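Local structure of probable dipeptidase (Pseudomonas aeruginosa, 3B40) at residues H250-I255 with I342-K347. The protein is probably a metal-dependent dipeptidase of the membrane dipeptidase family (M19), hydrolysing dipeptides. The protein carries 11 engineered substitutions. Sequence-based numbering, arbitrary orientation.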
loop_
_atom_site.group_PDB
_atom_site.type_symbol
_atom_site.label_atom_id
_atom_site.label_comp_id
_atom_site.label_asym_id
_atom_site.label_seq_id
_atom_site.Cartn_x
_atom_site.Cartn_y
_atom_site.Cartn_z
ATOM N N HIS A 250 6.067 -5.816 17.732
ATOM C CA HIS A 250 7.432 -5.273 17.758
ATOM C C HIS A 250 7.794 -4.428 16.512
ATOM O O HIS A 250 8.451 -3.402 16.621
ATOM C CB HIS A 250 8.462 -6.383 17.975
ATOM C CG HIS A 250 9.868 -5.862 18.092
ATOM N ND1 HIS A 250 10.776 -5.941 17.059
ATOM C CD2 HIS A 250 10.502 -5.222 19.106
ATOM C CE1 HIS A 250 11.909 -5.373 17.429
ATOM N NE2 HIS A 250 11.769 -4.933 18.667
ATOM N N GLU A 251 7.361 -4.870 15.326
ATOM C CA GLU A 251 7.574 -4.090 14.098
ATOM C C GLU A 251 6.879 -2.718 14.184
ATOM O O GLU A 251 7.464 -1.678 13.829
ATOM C CB GLU A 251 7.077 -4.871 12.871
ATOM C CG GLU A 251 7.998 -6.027 12.500
ATOM C CD GLU A 251 7.448 -6.918 11.394
ATOM O OE1 GLU A 251 6.363 -7.546 11.558
ATOM O OE2 GLU A 251 8.120 -7.020 10.362
ATOM N N MET A 252 5.647 -2.728 14.677
ATOM C CA MET A 252 4.871 -1.514 14.985
ATOM C C MET A 252 5.604 -0.593 15.964
ATOM O O MET A 252 5.660 0.625 15.765
ATOM C CB MET A 252 3.478 -1.881 15.559
ATOM C CG MET A 252 2.440 -2.530 14.600
ATOM S SD MET A 252 0.807 -2.992 15.388
ATOM C CE MET A 252 0.867 -4.670 14.869
ATOM N N GLN A 253 6.194 -1.161 17.016
ATOM C CA GLN A 253 6.932 -0.336 17.985
ATOM C C GLN A 253 8.120 0.367 17.321
ATOM O O GLN A 253 8.396 1.520 17.609
ATOM C CB GLN A 253 7.426 -1.174 19.161
ATOM C CG GLN A 253 6.336 -1.504 20.215
ATOM C CD GLN A 253 5.640 -0.248 20.747
ATOM O OE1 GLN A 253 6.280 0.603 21.397
ATOM N NE2 GLN A 253 4.332 -0.123 20.467
ATOM N N LEU A 254 8.834 -0.350 16.464
ATOM C CA LEU A 254 9.930 0.233 15.704
ATOM C C LEU A 254 9.516 1.440 14.856
ATOM O O LEU A 254 10.268 2.430 14.749
ATOM C CB LEU A 254 10.605 -0.824 14.831
ATOM C CG LEU A 254 11.439 -1.867 15.591
ATOM C CD1 LEU A 254 12.057 -2.868 14.603
ATOM C CD2 LEU A 254 12.534 -1.226 16.477
ATOM N N ILE A 255 8.344 1.344 14.230
ATOM C CA ILE A 255 7.855 2.406 13.357
ATOM C C ILE A 255 7.472 3.556 14.257
ATOM O O ILE A 255 7.849 4.702 14.006
ATOM C CB ILE A 255 6.629 1.929 12.506
ATOM C CG1 ILE A 255 7.064 0.883 11.463
ATOM C CG2 ILE A 255 5.884 3.137 11.881
ATOM C CD1 ILE A 255 5.887 0.001 10.942
ATOM N N ILE A 342 -7.681 -0.771 13.155
ATOM C CA ILE A 342 -7.316 0.570 13.631
ATOM C C ILE A 342 -7.234 0.612 15.172
ATOM O O ILE A 342 -6.255 1.115 15.726
ATOM C CB ILE A 342 -8.287 1.661 13.079
ATOM C CG1 ILE A 342 -8.165 1.722 11.524
ATOM C CG2 ILE A 342 -8.023 3.012 13.750
ATOM C CD1 ILE A 342 -9.127 2.690 10.820
ATOM N N ASP A 343 -8.258 0.069 15.830
ATOM C CA ASP A 343 -8.372 0.009 17.276
ATOM C C ASP A 343 -7.130 -0.672 17.864
ATOM O O ASP A 343 -6.531 -0.161 18.792
ATOM C CB ASP A 343 -9.632 -0.796 17.700
ATOM C CG ASP A 343 -10.938 0.014 17.642
ATOM O OD1 ASP A 343 -10.962 1.185 17.220
ATOM O OD2 ASP A 343 -11.974 -0.545 18.041
ATOM N N TYR A 344 -6.766 -1.826 17.320
ATOM C CA TYR A 344 -5.603 -2.595 17.790
ATOM C C TYR A 344 -4.300 -1.828 17.662
ATOM O O TYR A 344 -3.464 -1.863 18.561
ATOM C CB TYR A 344 -5.494 -3.930 17.042
ATOM C CG TYR A 344 -4.383 -4.807 17.582
ATOM C CD1 TYR A 344 -4.610 -5.674 18.653
ATOM C CD2 TYR A 344 -3.102 -4.749 17.041
ATOM C CE1 TYR A 344 -3.585 -6.469 19.159
ATOM C CE2 TYR A 344 -2.060 -5.515 17.539
ATOM C CZ TYR A 344 -2.305 -6.375 18.616
ATOM O OH TYR A 344 -1.295 -7.164 19.096
ATOM N N THR A 345 -4.116 -1.169 16.521
ATOM C CA THR A 345 -2.883 -0.479 16.218
ATOM C C THR A 345 -2.744 0.720 17.151
ATOM O O THR A 345 -1.658 0.967 17.690
ATOM C CB THR A 345 -2.801 -0.103 14.694
ATOM O OG1 THR A 345 -3.096 -1.257 13.918
ATOM C CG2 THR A 345 -1.392 0.349 14.296
ATOM N N VAL A 346 -3.858 1.424 17.374
ATOM C CA VAL A 346 -3.900 2.543 18.288
ATOM C C VAL A 346 -3.570 2.090 19.723
ATOM O O VAL A 346 -2.767 2.733 20.385
ATOM C CB VAL A 346 -5.258 3.301 18.215
ATOM C CG1 VAL A 346 -5.412 4.278 19.375
ATOM C CG2 VAL A 346 -5.432 4.013 16.860
ATOM N N LYS A 347 -4.152 0.979 20.187
ATOM C CA LYS A 347 -3.776 0.387 21.482
ATOM C C LYS A 347 -2.289 0.219 21.659
ATOM O O LYS A 347 -1.750 0.430 22.762
ATOM C CB LYS A 347 -4.351 -1.035 21.626
ATOM C CG LYS A 347 -5.809 -1.131 21.881
ATOM C CD LYS A 347 -6.150 -0.640 23.286
ATOM C CE LYS A 347 -7.634 -0.818 23.580
ATOM N NZ LYS A 347 -7.867 -0.352 24.963
#
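The hydroxyl OH of Tyr-344 is hydrogen-bonded to OD1 of Asp-249, the first residue of helix 249-257, while the same tyrosine touches Met-252 on that helix. In this TIM-barrel-type fold, helices 249-257 and 335-349 pack over the neighbouring parallel strands 261-265 and 354-357, each helix preceding one of them in the chain. The nearest CA atoms of segments 250-255 and 342-347, those of Met-252 and Thr-345, are 7.9 Å apart. The two segments bury just 115 Å² against each other. Met-252 bridges the gap. Its chain runs out straight as far as SD and then bends (chi3 -125°), which carries CE to the rim of the tyrosine, near the ring plane and 4.1 Å from Tyr-344 CE2. With CG anti to the backbone N (chi1 -175°), the Tyr-344 ring is directed to helix 249-257. Pro-237 touches Met-252, Tyr-344 and Thr-345, and Ile-262 of strand 261-265 lies against Met-252 and Thr-345. The hydroxyl OG1 of Thr-345 is hydrogen-bonded to the carbonyl O of Ala-341, one turn back in its own helix, while the methyl CG2 meets Met-252 SD at 4.1 Å.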